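Quinoline 2-oxidoreductase large subunit (Pseudomonas putida, PDB 1T3Q) probably hydroxylates quinoline next to its ring nitrogen, as the molybdenum-bearing subunit of a xanthine dehydrogenase family enzyme that carries a molybdopterin cytosine dinucleotide cofactor. Local coordinates at residues Glu316-Thr321 with Glu356-Ala361; Ser486-Ile491 with Lys537-Phe542; Ile557-Ser562 with Ala626-Asp631. All blocks are in the same frame, centred on the assembly; numbering follows the deposited sequence.

Contact 1. Residues Glu316-Thr321 with Glu356-Ala361; sequences ENRSIT and ESIAVA. With SO4 (sulfate ion), chain K.
I320 and I358 lie side by side on one face of two neighbouring parallel strands, the pair of a beta-alpha-beta unit whose helix 337-342 lies between them in sequence. Five backbone hydrogen bonds lace the strands together from N317 to V360. The straightest joins V360 N to T321 O, and I358 O, accepting from T321 N at 2.7 Å, also meets I320 CA at 3.2 Å in a CA-H...O contact. This is the tight part. Both isoleucines turn CG1 anti to the carbonyl carbon (chi1 -50° and -54°), which points them the same way and brings I320 CG1 to 4.1 Å from I358 CD1; beta-branched residues suit such buried strand positions. On the opposite face, S319 packs on helix 337-342, and the short hydroxyl side chains of S319 and T321 both bond S337 OG.

The other end of the isoleucine face is looser, wetter and charged. R318 runs out extended, and its NH1 passes 3.4 Å from I358 CD1. Its salt bridge to E356 is long, NH1 to OE2 3.8 Å, and a water at the guanidinium edge accepts from NH1; the carboxylate's other oxygen, OE1, pairs with R168. A sulfate, probably from the crystallisation liquor and also bonded by R168, completes the cluster: R318 NH2 reaches its O3 at 2.6 Å and NH1 reaches the same oxygen at 2.9 Å, both from the guanidinium edge.

Contact 2. Residues Ser486-Ile491 with Lys537-Phe542; sequences SATVRI and KNTYGF
S486 and Y540 are joined by two hydrogen bonds where the first residue of strand 486-491 meets the irregular segment 537-542. S486 N gives to Y540 O at 2.8 Å, and Y540 N gives to S486 OG at 2.9 Å. The serine hydroxyl can accept because chi1 of 70° sets OG between the backbone N and the carbonyl carbon, which puts it within reach of Y540 N.

T539 can be followed outward. Its CB lies 3.6 Å from both S486 OG and S486 O. At the branch OG1 turns back to its own loop, toward N538 O, in a hydrogen bond whose 2.5 Å length is suspiciously short, while CG2 goes on to the strand and meets T488 OG1 at 3.3 Å. Threonine suits the place by turning a hydroxyl to the loop and a methyl to the strand. T488 OG1 bonds T627 OG1 and also a water that N538 ND2 holds weakly.

The loop faces the second subunit, where E625 of that copy accepts from T539 N and Y610 of that copy meets the Y540 ring edge-to-face. The strand has 497-501 and 625-629 as its sheet neighbours, and its A487 and V489 pack on helix 549-576.

Contact 3. Residues Ile557-Ser562 with Ala626-Asp631; sequences IGRAAS and ATATYD
R559 lays its guanidinium over the methyl of A628, where a helix packs on a strand at the edge of this chain's four-stranded mixed sheet in the molybdopterin cofactor-binding domain. Helix segment 557-562 and strand 626-629 run at 146° to each other, their axes approaching to 6.6 Å, a closeness that small residues allow. A628 points its methyl toward the helix and meets R559 CB at 3.5 Å; A560 CB in turn reaches A626 O at 3.5 Å. Alanine suits both elements, since it fills the interface without pushing helix and strand apart.

The arginine folds back over this alanine. CG stands anti to the carbonyl carbon, and a bend at chi3 of 62° brings the flat group round so that A628 CB sits 3.6 Å above its plane, over the centre. The group thus uses face and edge differently: an apolar methyl covers one face, while an N-H reaches T629 O from the edge of the group. Its other nitrogens also have partners, NE in a salt bridge with E5 and NH1 with D621 of the second subunit, so a long side chain ending in a planar group with several donors fits here. A leucine in its place would probably leave T629 O without this donor and both carboxylates, including the one across the subunit boundary, without their mate. T627 and T629 turn from the helix, and T629 OG1 is bonded to D485 N. The bond from R559 NH2 to T629 O is 2.9 Å long, lying in the carbonyl plane and only 10° out of the guanidinium plane.

Contacts 2 and 3 share one sheet, with centres 8 Å apart. Strands 486-491 and 625-629 are neighbours in it: V489 N lies 2.9 Å from A626 O, probably hydrogen-bonded, and A560 CB of the helix packs at 3.4 Å against A487 O. Both contacts also reach the second subunit, so this sheet region lies where the two copies of this subunit meet. Contact 1 stands apart, in the other molybdopterin cofactor-binding range and across the chain's centre, about 39 Å between centres from either. None of the three supplies the molybdenum pocket residues; the A487 side chain is about 14 Å from the pterin cytosine dinucleotide.

Contact 1. Residues Glu316-Thr321 with Glu356-Ala361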
loop_
_atom_site.group_PDB
_atom_site.type_symbol
_atom_site.label_atom_id
_atom_site.label_comp_id
_atom_site.label_asym_id
_atom_site.label_seq_id
_atom_site.Cartn_x
_atom_site.Cartn_y
_atom_site.Cartn_z
ATOM N N GLU B 316 9.022 36.275 41.402
ATOM C CA GLU B 316 9.394 37.091 40.259
ATOM C C GLU B 316 10.162 36.212 39.278
ATOM O O GLU B 316 10.992 35.403 39.691
ATOM C CB GLU B 316 10.270 38.247 40.731
ATOM C CG GLU B 316 10.796 39.142 39.636
ATOM C CD GLU B 316 11.410 40.414 40.192
ATOM O OE1 GLU B 316 12.240 40.314 41.124
ATOM O OE2 GLU B 316 11.061 41.509 39.698
ATOM N N ASN B 317 9.875 36.350 37.987
ATOM C CA ASN B 317 10.590 35.557 36.992
ATOM C C ASN B 317 10.709 36.239 35.644
ATOM O O ASN B 317 9.711 36.606 35.026
ATOM C CB ASN B 317 9.928 34.193 36.785
ATOM C CG ASN B 317 10.791 33.247 35.945
ATOM O OD1 ASN B 317 10.312 32.616 35.003
ATOM N ND2 ASN B 317 12.066 33.144 36.296
ATOM N N ARG B 318 11.947 36.405 35.202
ATOM C CA ARG B 318 12.247 36.999 33.905
ATOM C C ARG B 318 12.734 35.799 33.098
ATOM O O ARG B 318 13.802 35.250 33.372
ATOM C CB ARG B 318 13.353 38.044 34.050
ATOM C CG ARG B 318 13.905 38.603 32.746
ATOM C CD ARG B 318 15.011 39.608 33.056
ATOM N NE ARG B 318 15.825 39.952 31.893
ATOM C CZ ARG B 318 15.417 40.716 30.887
ATOM N NH1 ARG B 318 14.195 41.232 30.891
ATOM N NH2 ARG B 318 16.236 40.964 29.875
ATOM N N SER B 319 11.933 35.380 32.130
ATOM C CA SER B 319 12.259 34.216 31.319
ATOM C C SER B 319 12.604 34.593 29.883
ATOM O O SER B 319 11.838 35.281 29.215
ATOM C CB SER B 319 11.069 33.251 31.339
ATOM O OG SER B 319 11.374 32.026 30.696
ATOM N N ILE B 320 13.758 34.130 29.410
ATOM C CA ILE B 320 14.191 34.427 28.049
ATOM C C ILE B 320 14.514 33.134 27.308
ATOM O O ILE B 320 15.203 32.263 27.838
ATOM C CB ILE B 320 15.447 35.318 28.039
ATOM C CG1 ILE B 320 15.234 36.534 28.944
ATOM C CG2 ILE B 320 15.741 35.776 26.613
ATOM C CD1 ILE B 320 16.500 37.323 29.217
ATOM N N THR B 321 14.015 33.025 26.083
ATOM C CA THR B 321 14.222 31.844 25.255
ATOM C C THR B 321 15.131 32.119 24.064
ATOM O O THR B 321 14.978 33.134 23.375
ATOM C CB THR B 321 12.869 31.316 24.705
ATOM O OG1 THR B 321 12.054 30.852 25.788
ATOM C CG2 THR B 321 13.089 30.178 23.718
ATOM N N GLU B 356 7.833 38.041 33.053
ATOM C CA GLU B 356 7.891 38.465 31.670
ATOM C C GLU B 356 8.532 37.344 30.869
ATOM O O GLU B 356 9.479 36.700 31.331
ATOM C CB GLU B 356 8.726 39.735 31.517
ATOM C CG GLU B 356 8.639 40.337 30.116
ATOM C CD GLU B 356 9.502 41.579 29.946
ATOM O OE1 GLU B 356 9.285 42.325 28.967
ATOM O OE2 GLU B 356 10.398 41.808 30.782
ATOM N N SER B 357 8.002 37.123 29.676
ATOM C CA SER B 357 8.496 36.102 28.772
ATOM C C SER B 357 9.077 36.789 27.539
ATOM O O SER B 357 8.400 37.590 26.900
ATOM C CB SER B 357 7.346 35.185 28.353
ATOM O OG SER B 357 7.775 34.257 27.375
ATOM N N ILE B 358 10.327 36.473 27.212
ATOM C CA ILE B 358 10.989 37.060 26.049
ATOM C C ILE B 358 11.559 35.961 25.152
ATOM O O ILE B 358 12.297 35.091 25.621
ATOM C CB ILE B 358 12.167 37.974 26.467
ATOM C CG1 ILE B 358 11.693 39.023 27.476
ATOM C CG2 ILE B 358 12.756 38.661 25.234
ATOM C CD1 ILE B 358 12.830 39.782 28.130
ATOM N N ALA B 359 11.216 36.005 23.869
ATOM C CA ALA B 359 11.717 35.033 22.900
ATOM C C ALA B 359 12.558 35.819 21.904
ATOM O O ALA B 359 12.063 36.755 21.278
ATOM C CB ALA B 359 10.555 34.349 22.180
ATOM N N VAL B 360 13.828 35.456 21.764
ATOM C CA VAL B 360 14.699 36.162 20.831
ATOM C C VAL B 360 15.241 35.266 19.736
ATOM O O VAL B 360 15.535 34.086 19.956
ATOM C CB VAL B 360 15.900 36.818 21.547
ATOM C CG1 VAL B 360 15.402 37.849 22.542
ATOM C CG2 VAL B 360 16.749 35.752 22.248
ATOM N N ALA B 361 15.367 35.841 18.547
ATOM C CA ALA B 361 15.892 35.116 17.406
ATOM C C ALA B 361 17.412 35.096 17.481
ATOM O O ALA B 361 18.043 36.090 17.851
ATOM C CB ALA B 361 15.435 35.778 16.113
HETATM S S SO4 K . 15.463 44.113 28.048
HETATM O O1 SO4 K . 14.673 45.194 28.671
HETATM O O2 SO4 K . 16.884 44.263 28.417
HETATM O O3 SO4 K . 14.973 42.811 28.528
HETATM O O4 SO4 K . 15.322 44.180 26.581
HETATM O O HOH W 1 11.969 41.214 32.505
#

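Contact 2. Residues Ser486-Ile491 with Lys537-Phe542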
loop_
_atom_site.group_PDB
_atom_site.type_symbol
_atom_site.label_atom_id
_atom_site.label_comp_id
_atom_site.label_asym_id
_atom_site.label_seq_id
_atom_site.Cartn_x
_atom_site.Cartn_y
_atom_site.Cartn_z
ATOM N N SER B 486 -11.496 14.476 15.670
ATOM C CA SER B 486 -12.600 13.554 15.485
ATOM C C SER B 486 -12.142 12.104 15.474
ATOM O O SER B 486 -10.970 11.806 15.252
ATOM C CB SER B 486 -13.338 13.865 14.180
ATOM O OG SER B 486 -12.553 13.526 13.043
ATOM N N ALA B 487 -13.084 11.212 15.741
ATOM C CA ALA B 487 -12.824 9.783 15.732
ATOM C C ALA B 487 -14.030 9.161 15.069
ATOM O O ALA B 487 -15.123 9.727 15.101
ATOM C CB ALA B 487 -12.677 9.248 17.151
ATOM N N THR B 488 -13.830 8.006 14.450
ATOM C CA THR B 488 -14.926 7.314 13.815
ATOM C C THR B 488 -14.997 5.938 14.443
ATOM O O THR B 488 -13.970 5.334 14.759
ATOM C CB THR B 488 -14.716 7.182 12.292
ATOM O OG1 THR B 488 -14.704 8.489 11.700
ATOM C CG2 THR B 488 -15.834 6.366 11.670
ATOM N N VAL B 489 -16.218 5.466 14.654
ATOM C CA VAL B 489 -16.433 4.156 15.239
ATOM C C VAL B 489 -17.505 3.453 14.436
ATOM O O VAL B 489 -18.581 4.007 14.194
ATOM C CB VAL B 489 -16.888 4.254 16.716
ATOM C CG1 VAL B 489 -17.252 2.870 17.241
ATOM C CG2 VAL B 489 -15.778 4.846 17.562
ATOM N N ARG B 490 -17.193 2.239 14.001
ATOM C CA ARG B 490 -18.130 1.431 13.246
ATOM C C ARG B 490 -18.290 0.107 13.956
ATOM O O ARG B 490 -17.308 -0.495 14.385
ATOM C CB ARG B 490 -17.611 1.147 11.830
ATOM C CG ARG B 490 -18.483 0.154 11.048
ATOM C CD ARG B 490 -17.913 -0.115 9.655
ATOM N NE ARG B 490 -16.666 -0.875 9.720
ATOM C CZ ARG B 490 -15.764 -0.926 8.744
ATOM N NH1 ARG B 490 -15.961 -0.258 7.613
ATOM N NH2 ARG B 490 -14.658 -1.636 8.902
ATOM N N ILE B 491 -19.529 -0.335 14.095
ATOM C CA ILE B 491 -19.777 -1.630 14.695
ATOM C C ILE B 491 -19.945 -2.512 13.477
ATOM O O ILE B 491 -20.876 -2.328 12.697
ATOM C CB ILE B 491 -21.078 -1.663 15.521
ATOM C CG1 ILE B 491 -21.005 -0.640 16.657
ATOM C CG2 ILE B 491 -21.285 -3.076 16.084
ATOM C CD1 ILE B 491 -22.282 -0.553 17.496
ATOM N N LYS B 537 -7.371 9.588 5.363
ATOM C CA LYS B 537 -8.530 9.305 4.516
ATOM C C LYS B 537 -9.837 9.522 5.270
ATOM O O LYS B 537 -10.874 9.812 4.668
ATOM C CB LYS B 537 -8.491 7.866 4.005
ATOM C CG LYS B 537 -7.647 7.653 2.761
ATOM C CD LYS B 537 -7.809 6.216 2.306
ATOM C CE LYS B 537 -7.561 6.050 0.833
ATOM N NZ LYS B 537 -7.879 4.651 0.420
ATOM N N ASN B 538 -9.789 9.356 6.587
ATOM C CA ASN B 538 -10.965 9.540 7.435
ATOM C C ASN B 538 -10.558 10.080 8.801
ATOM O O ASN B 538 -9.491 9.746 9.323
ATOM C CB ASN B 538 -11.736 8.221 7.584
ATOM C CG ASN B 538 -12.301 7.721 6.256
ATOM O OD1 ASN B 538 -11.614 7.044 5.483
ATOM N ND2 ASN B 538 -13.548 8.076 5.977
ATOM N N THR B 539 -11.442 10.903 9.364
ATOM C CA THR B 539 -11.277 11.601 10.639
ATOM C C THR B 539 -10.287 12.743 10.437
ATOM O O THR B 539 -9.621 12.821 9.406
ATOM C CB THR B 539 -10.781 10.695 11.822
ATOM O OG1 THR B 539 -9.384 10.406 11.685
ATOM C CG2 THR B 539 -11.579 9.406 11.888
ATOM N N TYR B 540 -10.214 13.637 11.412
ATOM C CA TYR B 540 -9.312 14.779 11.343
ATOM C C TYR B 540 -8.964 15.213 12.753
ATOM O O TYR B 540 -9.855 15.402 13.586
ATOM C CB TYR B 540 -9.987 15.937 10.598
ATOM C CG TYR B 540 -9.056 17.090 10.307
ATOM C CD1 TYR B 540 -8.709 18.003 11.299
ATOM C CD2 TYR B 540 -8.491 17.243 9.042
ATOM C CE1 TYR B 540 -7.817 19.046 11.040
ATOM C CE2 TYR B 540 -7.597 18.278 8.773
ATOM C CZ TYR B 540 -7.265 19.170 9.773
ATOM O OH TYR B 540 -6.359 20.171 9.513
ATOM N N GLY B 541 -7.677 15.375 13.030
ATOM C CA GLY B 541 -7.280 15.777 14.366
ATOM C C GLY B 541 -5.897 16.382 14.451
ATOM O O GLY B 541 -5.089 16.244 13.536
ATOM N N PHE B 542 -5.622 17.049 15.564
ATOM C CA PHE B 542 -4.333 17.692 15.769
ATOM C C PHE B 542 -3.202 16.716 16.100
ATOM O O PHE B 542 -2.034 17.095 16.098
ATOM C CB PHE B 542 -4.462 18.759 16.863
ATOM C CG PHE B 542 -5.012 20.076 16.369
ATOM C CD1 PHE B 542 -6.132 20.117 15.538
ATOM C CD2 PHE B 542 -4.401 21.278 16.726
ATOM C CE1 PHE B 542 -6.634 21.333 15.070
ATOM C CE2 PHE B 542 -4.899 22.506 16.262
ATOM C CZ PHE B 542 -6.016 22.530 15.432
HETATM O O HOH W 2 -14.998 8.624 9.008
#

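Contact 3. Residues Ile557-Ser562 with Ala626-Asp631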
loop_
_atom_site.group_PDB
_atom_site.type_symbol
_atom_site.label_atom_id
_atom_site.label_comp_id
_atom_site.label_asym_id
_atom_site.label_seq_id
_atom_site.Cartn_x
_atom_site.Cartn_y
_atom_site.Cartn_z
ATOM N N ILE B 557 -13.427 9.126 20.748
ATOM C CA ILE B 557 -13.907 7.770 20.541
ATOM C C ILE B 557 -15.180 7.607 21.371
ATOM O O ILE B 557 -16.134 6.960 20.944
ATOM C CB ILE B 557 -12.838 6.737 20.960
ATOM C CG1 ILE B 557 -11.662 6.801 19.976
ATOM C CG2 ILE B 557 -13.438 5.332 20.985
ATOM C CD1 ILE B 557 -10.471 5.961 20.387
ATOM N N GLY B 558 -15.194 8.224 22.547
ATOM C CA GLY B 558 -16.358 8.158 23.413
ATOM C C GLY B 558 -17.593 8.677 22.704
ATOM O O GLY B 558 -18.605 7.985 22.618
ATOM N N ARG B 559 -17.503 9.897 22.180
ATOM C CA ARG B 559 -18.618 10.507 21.460
ATOM C C ARG B 559 -19.080 9.684 20.259
ATOM O O ARG B 559 -20.273 9.440 20.090
ATOM C CB ARG B 559 -18.237 11.906 20.959
ATOM C CG ARG B 559 -18.187 13.006 22.009
ATOM C CD ARG B 559 -18.419 14.363 21.327
ATOM N NE ARG B 559 -19.748 14.404 20.717
ATOM C CZ ARG B 559 -20.087 15.137 19.658
ATOM N NH1 ARG B 559 -21.330 15.086 19.199
ATOM N NH2 ARG B 559 -19.195 15.905 19.043
ATOM N N ALA B 560 -18.137 9.279 19.408
ATOM C CA ALA B 560 -18.478 8.511 18.223
ATOM C C ALA B 560 -19.107 7.171 18.596
ATOM O O ALA B 560 -20.114 6.766 18.012
ATOM C CB ALA B 560 -17.240 8.295 17.361
ATOM N N ALA B 561 -18.516 6.491 19.570
ATOM C CA ALA B 561 -19.032 5.197 20.009
ATOM C C ALA B 561 -20.420 5.352 20.626
ATOM O O ALA B 561 -21.275 4.480 20.475
ATOM C CB ALA B 561 -18.081 4.569 21.017
ATOM N N SER B 562 -20.642 6.470 21.308
ATOM C CA SER B 562 -21.932 6.728 21.944
ATOM C C SER B 562 -23.049 6.830 20.913
ATOM O O SER B 562 -24.145 6.313 21.121
ATOM C CB SER B 562 -21.873 8.018 22.766
ATOM O OG SER B 562 -23.141 8.315 23.329
ATOM N N ALA B 626 -20.237 6.166 12.989
ATOM C CA ALA B 626 -20.396 7.591 13.255
ATOM C C ALA B 626 -19.073 8.260 13.576
ATOM O O ALA B 626 -18.114 7.607 13.991
ATOM C CB ALA B 626 -21.380 7.795 14.413
ATOM N N THR B 627 -19.043 9.577 13.400
ATOM C CA THR B 627 -17.852 10.374 13.642
ATOM C C THR B 627 -18.203 11.559 14.537
ATOM O O THR B 627 -19.291 12.124 14.436
ATOM C CB THR B 627 -17.279 10.894 12.302
ATOM O OG1 THR B 627 -16.967 9.774 11.462
ATOM C CG2 THR B 627 -16.020 11.725 12.527
ATOM N N ALA B 628 -17.280 11.931 15.416
ATOM C CA ALA B 628 -17.510 13.050 16.312
ATOM C C ALA B 628 -16.205 13.651 16.796
ATOM O O ALA B 628 -15.245 12.936 17.078
ATOM C CB ALA B 628 -18.342 12.595 17.515
ATOM N N THR B 629 -16.166 14.973 16.885
ATOM C CA THR B 629 -14.980 15.630 17.388
ATOM C C THR B 629 -15.189 15.867 18.878
ATOM O O THR B 629 -16.330 15.936 19.351
ATOM C CB THR B 629 -14.732 16.982 16.698
ATOM O OG1 THR B 629 -13.513 17.544 17.199
ATOM C CG2 THR B 629 -15.884 17.946 16.980
ATOM N N TYR B 630 -14.089 15.986 19.614
ATOM C CA TYR B 630 -14.156 16.230 21.048
ATOM C C TYR B 630 -13.104 17.242 21.463
ATOM O O TYR B 630 -11.997 17.275 20.920
ATOM C CB TYR B 630 -13.975 14.917 21.824
ATOM C CG TYR B 630 -13.631 15.090 23.291
ATOM C CD1 TYR B 630 -12.304 15.137 23.710
ATOM C CD2 TYR B 630 -14.633 15.175 24.264
ATOM C CE1 TYR B 630 -11.973 15.256 25.055
ATOM C CE2 TYR B 630 -14.313 15.296 25.617
ATOM C CZ TYR B 630 -12.978 15.331 26.003
ATOM O OH TYR B 630 -12.643 15.410 27.331
ATOM N N ASP B 631 -13.467 18.069 22.436
ATOM C CA ASP B 631 -12.592 19.110 22.947
ATOM C C ASP B 631 -13.050 19.340 24.389
ATOM O O ASP B 631 -14.199 19.687 24.624
ATOM C CB ASP B 631 -12.786 20.370 22.087
ATOM C CG ASP B 631 -11.755 21.450 22.361
ATOM O OD1 ASP B 631 -10.683 21.141 22.923
ATOM O OD2 ASP B 631 -12.015 22.615 21.990
#